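Local coordinates for protein hypothetical glycoside hydrolase (Parabacteroides distasonis, PDB 3TAW) that is of unknown function but belongs to a glycoside hydrolase-like family whose members fold as five-bladed beta-propellers, at residues A[181-184]-A[189-192]; A[54-59]-A[129-134]; A[125-130]-A[184-189]. All coordinates share one frame; numbering follows the deposited sequence. Where two conformers were deposited one is given.

Interaction 1: residues A[181-184]-A[189-192]; sequences LVTT and KQVI
Thr184 and Val191 face each other as an antiparallel hydrogen-bonded pair and exchange both backbone bonds, Thr184 N to Val191 O at 2.8 Å and Val191 N to Thr184 O at 2.9 Å. A side-chain bond between their neighbours adds to this: Gln190 NE2 gives an N-H to Thr183 OG1 at 2.9 Å, almost perfectly straight (176°) and lying in the amide plane. Gln190 reaches this hydroxyl because its chain leaves opposite the backbone N (chi1 -172°) and stays extended. Thr183 OG1 is also hydrogen-bonded to Ala251 O, so the hydroxyl links the amide to strand 244-254, just as Thr184 OG1 bonds to Leu253 O of that strand. Weaker CA-H...O contacts fill in beside these bonds; one runs from Ile192 CA to Val182 O at 3.5 Å.

Thr183 and Ile192 form the adjoining non-hydrogen-bonded pair, with CA atoms 4.1 Å apart and side chains that diverge. Packing follows at the far end, where Leu181 CD2 meets Ile192 CD1 at 3.7 Å, while the methyl branches of Thr184 and Val191 stand on one face of the sheet. The two strands form a beta hairpin within a larger mixed sheet, in which strand 179-186 also pairs with strands 199-203 and 244-254. With Thr183 OG1 accepting from Gln190 and bonded to Ala251 O, the buried hydroxyl is satisfied and the rotation of both side chains is probably restricted.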
ATOM      1  N   LEU A 181       4.808   2.180  -6.788  1.00 12.06           N
ATOM      2  CA  LEU A 181       5.512   2.967  -7.787  1.00 12.35           C
ATOM      3  C   LEU A 181       6.960   3.198  -7.352  1.00 11.83           C
ATOM      4  O   LEU A 181       7.265   3.356  -6.165  1.00 11.19           O
ATOM      5  CB  LEU A 181       4.853   4.335  -7.973  1.00 13.87           C
ATOM      6  CG  LEU A 181       3.763   4.418  -9.019  1.00 15.82           C
ATOM      7  CD1 LEU A 181       2.609   3.538  -8.648  1.00 17.34           C
ATOM      8  CD2 LEU A 181       3.348   5.903  -9.119  1.00 16.68           C
ATOM      9  N   VAL A 182       7.845   3.253  -8.322  1.00 11.29           N
ATOM     10  CA  VAL A 182       9.236   3.587  -8.032  1.00 11.42           C
ATOM     11  C   VAL A 182       9.388   5.102  -7.810  1.00 11.37           C
ATOM     12  O   VAL A 182       8.940   5.913  -8.619  1.00 11.53           O
ATOM     13  CB  VAL A 182      10.184   3.062  -9.111  1.00 11.70           C
ATOM     14  CG1 VAL A 182      11.599   3.588  -8.878  1.00 12.21           C
ATOM     15  CG2 VAL A 182      10.199   1.514  -9.094  1.00 11.91           C
ATOM     16  N   THR A 183      10.027   5.430  -6.685  1.00 12.04           N
ATOM     17  CA  THR A 183      10.322   6.788  -6.255  1.00 11.99           C
ATOM     18  C   THR A 183      11.817   6.864  -5.951  1.00 12.68           C
ATOM     19  O   THR A 183      12.498   5.842  -5.844  1.00 12.26           O
ATOM     20  CB  THR A 183       9.559   7.170  -4.961  1.00 12.23           C
ATOM     21  OG1 THR A 183      10.062   6.403  -3.851  1.00 12.36           O
ATOM     22  CG2 THR A 183       8.040   6.974  -5.127  1.00 12.26           C
ATOM     23  N   THR A 184      12.305   8.083  -5.761  1.00 12.97           N
ATOM     24  CA  THR A 184      13.641   8.295  -5.240  1.00 13.22           C
ATOM     25  C   THR A 184      13.651   9.570  -4.410  1.00 13.80           C
ATOM     26  O   THR A 184      12.676  10.300  -4.442  1.00 13.29           O
ATOM     27  CB  THR A 184      14.684   8.370  -6.372  1.00 13.85           C
ATOM     28  OG1 THR A 184      15.999   8.135  -5.843  1.00 14.31           O
ATOM     29  CG2 THR A 184      14.628   9.713  -7.097  1.00 14.18           C
ATOM     30  N   LYS A 189      13.485  15.281  -0.773  1.00 14.74           N
ATOM     31  CA  LYS A 189      12.194  15.269  -1.460  1.00 14.69           C
ATOM     32  C   LYS A 189      11.967  13.936  -2.176  1.00 13.94           C
ATOM     33  O   LYS A 189      12.717  13.579  -3.073  1.00 13.68           O
ATOM     34  CB  LYS A 189      12.146  16.429  -2.443  1.00 16.22           C
ATOM     35  CG  LYS A 189      10.839  16.599  -3.156  1.00 17.18           C
ATOM     36  CD  LYS A 189      10.983  17.624  -4.254  1.00 18.96           C
ATOM     37  CE  LYS A 189       9.660  18.014  -4.855  1.00 20.64           C
ATOM     38  NZ  LYS A 189       9.941  19.164  -5.835  1.00 23.95           N
ATOM     39  N   GLN A 190      10.911  13.230  -1.793  1.00 12.73           N
ATOM     40  CA  GLN A 190      10.595  11.921  -2.370  1.00 12.25           C
ATOM     41  C   GLN A 190       9.630  12.073  -3.543  1.00 12.15           C
ATOM     42  O   GLN A 190       8.502  12.555  -3.379  1.00 11.92           O
ATOM     43  CB  GLN A 190      10.022  10.989  -1.319  1.00 11.90           C
ATOM     44  CG  GLN A 190       9.866   9.542  -1.829  1.00 11.64           C
ATOM     45  CD  GLN A 190       9.617   8.532  -0.722  1.00 11.85           C
ATOM     46  OE1 GLN A 190       9.392   8.922   0.432  1.00 12.74           O
ATOM     47  NE2 GLN A 190       9.665   7.220  -1.054  1.00 11.31           N
ATOM     48  N   VAL A 191      10.116  11.699  -4.730  1.00 12.60           N
ATOM     49  CA  VAL A 191       9.366  11.868  -5.972  1.00 12.72           C
ATOM     50  C   VAL A 191       9.385  10.613  -6.837  1.00 12.65           C
ATOM     51  O   VAL A 191      10.345   9.827  -6.816  1.00 12.38           O
ATOM     52  CB  VAL A 191       9.941  13.035  -6.824  1.00 13.40           C
ATOM     53  CG1 VAL A 191       9.789  14.384  -6.097  1.00 14.19           C
ATOM     54  CG2 VAL A 191      11.415  12.801  -7.166  1.00 14.22           C
ATOM     55  N   ILE A 192       8.320  10.452  -7.612  1.00 12.34           N
ATOM     56  CA  ILE A 192       8.234   9.380  -8.611  1.00 12.65           C
ATOM     57  C   ILE A 192       9.443   9.512  -9.569  1.00 12.99           C
ATOM     58  O   ILE A 192       9.830  10.615  -9.972  1.00 12.66           O
ATOM     59  CB  ILE A 192       6.869   9.411  -9.325  1.00 12.83           C
ATOM     60  CG1 ILE A 192       5.757   9.061  -8.343  1.00 12.77           C
ATOM     61  CG2 ILE A 192       6.861   8.477 -10.547  1.00 13.07           C
ATOM     62  CD1 ILE A 192       4.314   9.457  -8.838  1.00 12.94           C
TER

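Interaction 2: residues A[54-59]-A[129-134]. With EDO (1,2-ethanediol), chain I.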
ATOM      1  N   ALA A  54      -2.248   4.783   3.163  1.00 11.22           N
ATOM      2  CA  ALA A  54      -1.255   5.475   2.356  1.00 10.54           C
ATOM      3  C   ALA A  54      -0.712   6.642   3.160  1.00 10.48           C
ATOM      4  O   ALA A  54      -1.361   7.091   4.106  1.00 10.61           O
ATOM      5  CB  ALA A  54      -1.867   5.992   1.096  1.00 10.54           C
ATOM      6  N   ALA A  55       0.492   7.104   2.817  1.00 10.21           N
ATOM      7  CA  ALA A  55       1.053   8.287   3.433  1.00 10.25           C
ATOM      8  C   ALA A  55       1.840   9.097   2.434  1.00 10.42           C
ATOM      9  O   ALA A  55       2.442   8.555   1.495  1.00 10.47           O
ATOM     10  CB  ALA A  55       1.963   7.938   4.620  1.00 10.45           C
ATOM     11  N   THR A  56       1.814  10.398   2.633  1.00 10.04           N
ATOM     12  CA  THR A  56       2.583  11.293   1.804  1.00 10.51           C
ATOM     13  C   THR A  56       2.859  12.580   2.588  1.00 10.91           C
ATOM     14  O   THR A  56       2.522  12.685   3.768  1.00 11.33           O
ATOM     15  CB  THR A  56       1.930  11.526   0.410  1.00 10.39           C
ATOM     16  OG1 THR A  56       2.883  12.120  -0.483  1.00 10.94           O
ATOM     17  CG2 THR A  56       0.636  12.393   0.494  1.00 10.64           C
ATOM     18  N   ILE A  57       3.494  13.543   1.942  1.00 11.80           N
ATOM     19  CA  ILE A  57       3.780  14.857   2.547  1.00 12.37           C
ATOM     20  C   ILE A  57       3.120  15.877   1.654  1.00 12.73           C
ATOM     21  O   ILE A  57       3.287  15.847   0.444  1.00 12.38           O
ATOM     22  CB  ILE A  57       5.310  15.149   2.657  1.00 13.26           C
ATOM     23  CG1 ILE A  57       5.944  14.131   3.618  1.00 13.86           C
ATOM     24  CG2 ILE A  57       5.584  16.606   3.149  1.00 13.55           C
ATOM     25  CD1 ILE A  57       7.437  14.174   3.678  1.00 15.36           C
ATOM     26  N   TYR A  58       2.365  16.781   2.276  1.00 12.97           N
ATOM     27  CA  TYR A  58       1.678  17.858   1.575  1.00 13.90           C
ATOM     28  C   TYR A  58       1.595  19.065   2.513  1.00 14.05           C
ATOM     29  O   TYR A  58       1.244  18.910   3.686  1.00 13.79           O
ATOM     30  CB  TYR A  58       0.274  17.407   1.186  1.00 14.45           C
ATOM     31  CG  TYR A  58      -0.561  18.510   0.573  1.00 15.51           C
ATOM     32  CD1 TYR A  58      -0.171  19.109  -0.610  1.00 16.52           C
ATOM     33  CD2 TYR A  58      -1.722  18.963   1.181  1.00 16.79           C
ATOM     34  CE1 TYR A  58      -0.909  20.107  -1.185  1.00 17.53           C
ATOM     35  CE2 TYR A  58      -2.476  19.970   0.612  1.00 17.32           C
ATOM     36  CZ  TYR A  58      -2.070  20.531  -0.565  1.00 17.97           C
ATOM     37  OH  TYR A  58      -2.795  21.568  -1.111  1.00 19.84           O
ATOM     38  N   ASP A  59       1.889  20.250   1.976  1.00 14.74           N
ATOM     39  CA  ASP A  59       1.769  21.505   2.712  1.00 15.66           C
ATOM     40  C   ASP A  59       2.440  21.450   4.079  1.00 15.99           C
ATOM     41  O   ASP A  59       1.852  21.851   5.087  1.00 16.78           O
ATOM     42  CB  ASP A  59       0.284  21.924   2.839  1.00 16.26           C
ATOM     43  CG  ASP A  59       0.109  23.417   3.071  1.00 17.71           C
ATOM     44  OD1 ASP A  59       1.088  24.166   3.019  1.00 17.56           O
ATOM     45  OD2 ASP A  59      -1.042  23.853   3.276  1.00 19.99           O
ATOM     46  N   GLY A 129       4.494  17.957  -8.568  1.00 20.63           N
ATOM     47  CA  GLY A 129       3.549  18.080  -7.458  1.00 20.04           C
ATOM     48  C   GLY A 129       2.203  17.393  -7.644  1.00 18.57           C
ATOM     49  O   GLY A 129       1.229  17.723  -6.935  1.00 18.27           O
ATOM     50  N   THR A 130       2.133  16.438  -8.568  1.00 17.20           N
ATOM     51  CA  THR A 130       0.928  15.639  -8.745  1.00 16.23           C
ATOM     52  C   THR A 130       0.968  14.362  -7.892  1.00 15.08           C
ATOM     53  O   THR A 130       1.929  13.590  -7.970  1.00 13.95           O
ATOM     54  CB  THR A 130       0.706  15.253 -10.206  1.00 17.64           C
ATOM     55  OG1 THR A 130       0.653  16.444 -11.006  1.00 18.63           O
ATOM     56  CG2 THR A 130      -0.599  14.439 -10.348  1.00 17.14           C
ATOM     57  N   TYR A 131      -0.041  14.205  -7.035  1.00 13.64           N
ATOM     58  CA  TYR A 131      -0.185  13.012  -6.218  1.00 12.97           C
ATOM     59  C   TYR A 131      -0.874  11.939  -7.041  1.00 12.74           C
ATOM     60  O   TYR A 131      -1.954  12.167  -7.634  1.00 12.82           O
ATOM     61  CB  TYR A 131      -0.923  13.295  -4.908  1.00 12.90           C
ATOM     62  CG  TYR A 131      -0.164  14.256  -4.033  1.00 12.76           C
ATOM     63  CD1 TYR A 131       0.840  13.794  -3.192  1.00 12.65           C
ATOM     64  CD2 TYR A 131      -0.390  15.639  -4.089  1.00 13.19           C
ATOM     65  CE1 TYR A 131       1.577  14.646  -2.404  1.00 12.80           C
ATOM     66  CE2 TYR A 131       0.342  16.513  -3.286  1.00 13.77           C
ATOM     67  CZ  TYR A 131       1.322  16.016  -2.435  1.00 12.99           C
ATOM     68  OH  TYR A 131       2.080  16.884  -1.650  1.00 13.52           O
ATOM     69  N   VAL A 132      -0.259  10.757  -7.055  1.00 11.90           N
ATOM     70  CA  VAL A 132      -0.742   9.633  -7.837  1.00 11.78           C
ATOM     71  C   VAL A 132      -1.155   8.531  -6.845  1.00 11.54           C
ATOM     72  O   VAL A 132      -0.325   8.013  -6.114  1.00 11.65           O
ATOM     73  CB  VAL A 132       0.321   9.081  -8.811  1.00 11.91           C
ATOM     74  CG1 VAL A 132      -0.251   7.892  -9.620  1.00 11.79           C
ATOM     75  CG2 VAL A 132       0.824  10.224  -9.746  1.00 12.01           C
ATOM     76  N   LEU A 133      -2.451   8.234  -6.839  1.00 11.84           N
ATOM     77  CA  LEU A 133      -3.078   7.293  -5.936  1.00 11.68           C
ATOM     78  C   LEU A 133      -3.391   6.020  -6.691  1.00 11.96           C
ATOM     79  O   LEU A 133      -4.092   6.051  -7.714  1.00 12.16           O
ATOM     80  CB  LEU A 133      -4.370   7.925  -5.391  1.00 12.29           C
ATOM     81  CG  LEU A 133      -5.301   7.071  -4.544  1.00 12.85           C
ATOM     82  CD1 LEU A 133      -4.613   6.554  -3.270  1.00 13.10           C
ATOM     83  CD2 LEU A 133      -6.587   7.881  -4.199  1.00 13.27           C
ATOM     84  N   LEU A 134      -2.820   4.908  -6.199  1.00 11.52           N
ATOM     85  CA  LEU A 134      -3.072   3.571  -6.708  1.00 11.97           C
ATOM     86  C   LEU A 134      -3.838   2.853  -5.632  1.00 11.47           C
ATOM     87  O   LEU A 134      -3.401   2.813  -4.478  1.00 10.74           O
ATOM     88  CB  LEU A 134      -1.766   2.827  -6.982  1.00 12.57           C
ATOM     89  CG  LEU A 134      -1.127   3.029  -8.368  1.00 13.52           C
ATOM     90  CD1 LEU A 134      -1.879   2.230  -9.469  1.00 14.05           C
ATOM     91  CD2 LEU A 134      -0.982   4.486  -8.733  1.00 14.43           C
TER
HETATM   92  C1  EDO I 394       5.081   9.071  -0.415  1.00 13.52           C
HETATM   93  O1  EDO I 394       5.165  10.344  -1.088  1.00 14.30           O
HETATM   94  C2  EDO I 394       6.142   8.084  -0.931  1.00 13.50           C
HETATM   95  O2  EDO I 394       6.162   6.830  -0.203  1.00 12.64           O
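The strands that carry Thr56 and Tyr131 run almost exactly antiparallel, but their axes pass 9.8 Å apart, too far for backbone pairing, and the long side chain of Tyr131 spans the gap. Its OH donates to Ile57 O at 2.6 Å, arriving in the carbonyl plane on a lone pair, with a C=O...O angle of 136°. Strand 49-58 is an edge strand of one four-stranded antiparallel sheet and strand 131-138 belongs to the next along the chain, so the tyrosine bridges two sheets of the kind that form the blades of a beta-propeller. The same OH lies near the plane of the Tyr58 ring, at its edge, 3.3 Å from Tyr58 CD1. The two tyrosine rings are nearly perpendicular (87°), and Tyr58 CD1 touches Tyr131 CE2 at 3.8 Å.

On Thr56, OG1 stands opposite its own backbone N (chi1 -165°) and comes to the edge of the Tyr131 ring, 3.4 Å from CE1. The Thr56 methyl, CG2, approaches from off the plane of the ring, 3.8 Å from Tyr131 CE1. Thr56 OG1 also shares a hydrogen bond with O1 of a bound 1,2-ethanediol at 3.0 Å, a molecule that bonds to Leu327 O as well. Leu153 packs on both Thr56 and Tyr131.

Interaction 3: residues A[125-130]-A[184-189]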
HETATM    1  N   MSE A 125       4.280  11.053  -5.250  1.00 12.44           N
HETATM    2  CA  MSE A 125       4.146  12.389  -5.853  1.00 13.22           C
HETATM    3  C   MSE A 125       5.157  12.615  -6.965  1.00 13.66           C
HETATM    4  O   MSE A 125       6.322  12.273  -6.809  1.00 12.94           O
HETATM    5  CB  MSE A 125       4.350  13.469  -4.792  1.00 14.14           C
HETATM    6  CG  MSE A 125       3.946  14.831  -5.255  1.00 14.97           C
HETATM    7 SE   MSE A 125       4.574  16.219  -4.009  0.75 16.77          SE
HETATM    8  CE  MSE A 125       6.501  16.132  -4.433  1.00 17.47           C
ATOM      9  N   THR A 126       4.729  13.231  -8.067  1.00 14.07           N
ATOM     10  CA  THR A 126       5.661  13.604  -9.143  1.00 15.25           C
ATOM     11  C   THR A 126       6.460  14.836  -8.772  1.00 16.45           C
ATOM     12  O   THR A 126       6.128  15.532  -7.809  1.00 16.31           O
ATOM     13  CB  THR A 126       4.946  13.879 -10.468  1.00 15.58           C
ATOM     14  OG1 THR A 126       4.136  15.048 -10.338  1.00 16.00           O
ATOM     15  CG2 THR A 126       4.083  12.692 -10.863  1.00 14.83           C
ATOM     16  N   GLU A 127       7.527  15.090  -9.522  1.00 18.18           N
ATOM     17  CA  GLU A 127       8.353  16.258  -9.281  1.00 20.06           C
ATOM     18  C   GLU A 127       7.547  17.536  -9.441  1.00 21.48           C
ATOM     19  O   GLU A 127       7.852  18.509  -8.777  1.00 22.64           O
ATOM     20  CB  GLU A 127       9.571  16.295 -10.214  1.00 21.61           C
ATOM     21  CG  GLU A 127      10.532  15.165  -9.990  1.00 22.41           C
ATOM     22  CD  GLU A 127      11.818  15.280 -10.779  1.00 24.96           C
ATOM     23  OE1 GLU A 127      12.020  16.293 -11.463  1.00 28.21           O
ATOM     24  OE2 GLU A 127      12.640  14.350 -10.719  1.00 24.97           O
ATOM     25  N   ASP A 128       6.541  17.539 -10.315  1.00 22.60           N
ATOM     26  CA  ASP A 128       5.723  18.744 -10.512  1.00 25.06           C
ATOM     27  C   ASP A 128       4.522  18.826  -9.572  1.00 23.98           C
ATOM     28  O   ASP A 128       3.639  19.686  -9.747  1.00 24.11           O
ATOM     29  CB  ASP A 128       5.322  18.919 -11.985  1.00 29.06           C
ATOM     30  CG  ASP A 128       4.192  18.014 -12.428  1.00 32.61           C
ATOM     31  OD1 ASP A 128       3.890  16.999 -11.765  1.00 37.72           O
ATOM     32  OD2 ASP A 128       3.582  18.317 -13.482  1.00 38.61           O
ATOM     33  N   GLY A 129       4.494  17.957  -8.568  1.00 20.63           N
ATOM     34  CA  GLY A 129       3.549  18.080  -7.458  1.00 20.04           C
ATOM     35  C   GLY A 129       2.203  17.393  -7.644  1.00 18.57           C
ATOM     36  O   GLY A 129       1.229  17.723  -6.935  1.00 18.27           O
ATOM     37  N   THR A 130       2.133  16.438  -8.568  1.00 17.20           N
ATOM     38  CA  THR A 130       0.928  15.639  -8.745  1.00 16.23           C
ATOM     39  C   THR A 130       0.968  14.362  -7.892  1.00 15.08           C
ATOM     40  O   THR A 130       1.929  13.590  -7.970  1.00 13.95           O
ATOM     41  CB  THR A 130       0.706  15.253 -10.206  1.00 17.64           C
ATOM     42  OG1 THR A 130       0.653  16.444 -11.006  1.00 18.63           O
ATOM     43  CG2 THR A 130      -0.599  14.439 -10.348  1.00 17.14           C
ATOM     44  N   THR A 184      12.305   8.083  -5.761  1.00 12.97           N
ATOM     45  CA  THR A 184      13.641   8.295  -5.240  1.00 13.22           C
ATOM     46  C   THR A 184      13.651   9.570  -4.410  1.00 13.80           C
ATOM     47  O   THR A 184      12.676  10.300  -4.442  1.00 13.29           O
ATOM     48  CB  THR A 184      14.684   8.370  -6.372  1.00 13.85           C
ATOM     49  OG1 THR A 184      15.999   8.135  -5.843  1.00 14.31           O
ATOM     50  CG2 THR A 184      14.628   9.713  -7.097  1.00 14.18           C
ATOM     51  N   LEU A 185      14.733   9.806  -3.662  1.00 14.14           N
ATOM     52  CA  LEU A 185      14.873  11.051  -2.927  0.50 14.64           C
ATOM     53  C   LEU A 185      15.845  11.954  -3.644  1.00 15.57           C
ATOM     54  O   LEU A 185      16.969  11.551  -3.983  1.00 15.93           O
ATOM     55  CB  LEU A 185      15.289  10.802  -1.475  0.50 14.66           C
ATOM     56  CG  LEU A 185      14.067  10.589  -0.579  0.50 14.33           C
ATOM     57  CD1 LEU A 185      13.431   9.240  -0.836  0.50 13.43           C
ATOM     58  CD2 LEU A 185      14.372  10.807   0.916  0.50 14.67           C
ATOM     59  N   LYS A 186      15.386  13.171  -3.927  0.50 16.04           N
ATOM     60  CA  LYS A 186      16.242  14.217  -4.461  0.50 16.90           C
ATOM     61  C   LYS A 186      16.420  15.222  -3.326  0.50 17.00           C
ATOM     62  O   LYS A 186      15.507  15.985  -3.009  0.50 16.76           O
ATOM     63  CB  LYS A 186      15.621  14.819  -5.717  0.50 17.75           C
ATOM     64  CG  LYS A 186      15.787  13.885  -6.920  0.50 17.94           C
ATOM     65  CD  LYS A 186      15.259  14.462  -8.207  0.50 18.91           C
ATOM     66  CE  LYS A 186      15.664  13.569  -9.389  0.50 19.35           C
ATOM     67  NZ  LYS A 186      15.264  14.132 -10.697  0.50 19.42           N
ATOM     68  N   GLY A 187      17.584  15.153  -2.674  1.00 17.21           N
ATOM     69  CA  GLY A 187      17.754  15.778  -1.368  1.00 17.46           C
ATOM     70  C   GLY A 187      16.797  15.089  -0.402  1.00 16.67           C
ATOM     71  O   GLY A 187      16.788  13.858  -0.298  1.00 16.82           O
ATOM     72  N   ASP A 188      15.934  15.859   0.251  1.00 16.18           N
ATOM     73  CA  ASP A 188      14.964  15.332   1.185  1.00 15.23           C
ATOM     74  C   ASP A 188      13.585  15.099   0.542  1.00 14.65           C
ATOM     75  O   ASP A 188      12.643  14.769   1.246  1.00 14.37           O
ATOM     76  CB  ASP A 188      14.823  16.239   2.417  1.00 15.62           C
ATOM     77  CG  ASP A 188      14.210  17.603   2.094  1.00 15.88           C
ATOM     78  OD1 ASP A 188      13.856  17.854   0.930  1.00 15.35           O
ATOM     79  OD2 ASP A 188      14.071  18.422   3.024  1.00 16.56           O
ATOM     80  N   LYS A 189      13.485  15.281  -0.773  1.00 14.74           N
ATOM     81  CA  LYS A 189      12.194  15.269  -1.460  1.00 14.69           C
ATOM     82  C   LYS A 189      11.967  13.936  -2.176  1.00 13.94           C
ATOM     83  O   LYS A 189      12.717  13.579  -3.073  1.00 13.68           O
ATOM     84  CB  LYS A 189      12.146  16.429  -2.443  1.00 16.22           C
ATOM     85  CG  LYS A 189      10.839  16.599  -3.156  1.00 17.18           C
ATOM     86  CD  LYS A 189      10.983  17.624  -4.254  1.00 18.96           C
ATOM     87  CE  LYS A 189       9.660  18.014  -4.855  1.00 20.64           C
ATOM     88  NZ  LYS A 189       9.941  19.164  -5.835  1.00 23.95           N
TER
HETATM   89  O   HOH W   1       6.763  19.724  -5.943  1.00 47.27           O
HETATM   90  O   HOH W   2      15.212  17.051 -11.419  1.00 47.44           O
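Glu127 and Lys186 form a surface salt bridge, Glu127 OE2 to Lys186 NZ at 2.6 Å, their side chains crossing at about a right angle. The ammonium meets the oxygen on its syn side, 24° out of the carboxylate plane. Lys186 is modelled in two conformers, so the bridge as described belongs to one of them and is probably not permanent.

Two waters extend the polar contact. One accepts from Lys186 NZ at 3.0 Å and donates to Glu127 OE1, tying the second carboxylate oxygen to the same lysine. The other accepts weakly from Lys189 NZ and donates to Glu127 O at 3.3 Å, a weak link across a direct separation of 3.7 Å between Glu127 O and Lys189 NZ.

The apolar part is small. The selenomethionine chain of Met125 turns about its CG-SE bond (chi3 72°), and its CE methyl touches Lys189 CE at 3.7 Å, where the fully extended lysine crosses it at about a right angle.

Both partners are held in shape by tight turns. Thr126 to Gly129 is a type I turn, whereas Lys186 to Lys189 is a type II' turn closed by Lys189 N to Lys186 O at 3.1 Å, with Lys186 N returning a bond to Lys189 O and Gly187 at positive phi. The second turn closes the hairpin of strands 179-186 and 189-192. Val191 of this hairpin packs on both Met125 and Glu127, so the loop between strands 117-125 and 131-138 lies against strand 189-192.

Interactions 1 and 3 share one hairpin: interaction 1 pairs its strands in a mostly buried setting, whereas interaction 3 lies at its exposed turn. Their chemistry follows, with backbone bonds and a neutral amide-hydroxyl bond in interaction 1, and charges and water in interaction 3. Interaction 2 is partly buried and relies on a tyrosine hydroxyl to join strands of two other sheets. Its segment 129-134 overlaps the 125-130 loop of interaction 3 at Gly129 and Thr130, and Tyr131 OH lies against the Met125 selenium. Ile192 N is probably hydrogen-bonded to Met125 O, and Ile192 and Leu181 pack on Val132, so the three contacts adjoin where neighbouring sheets meet.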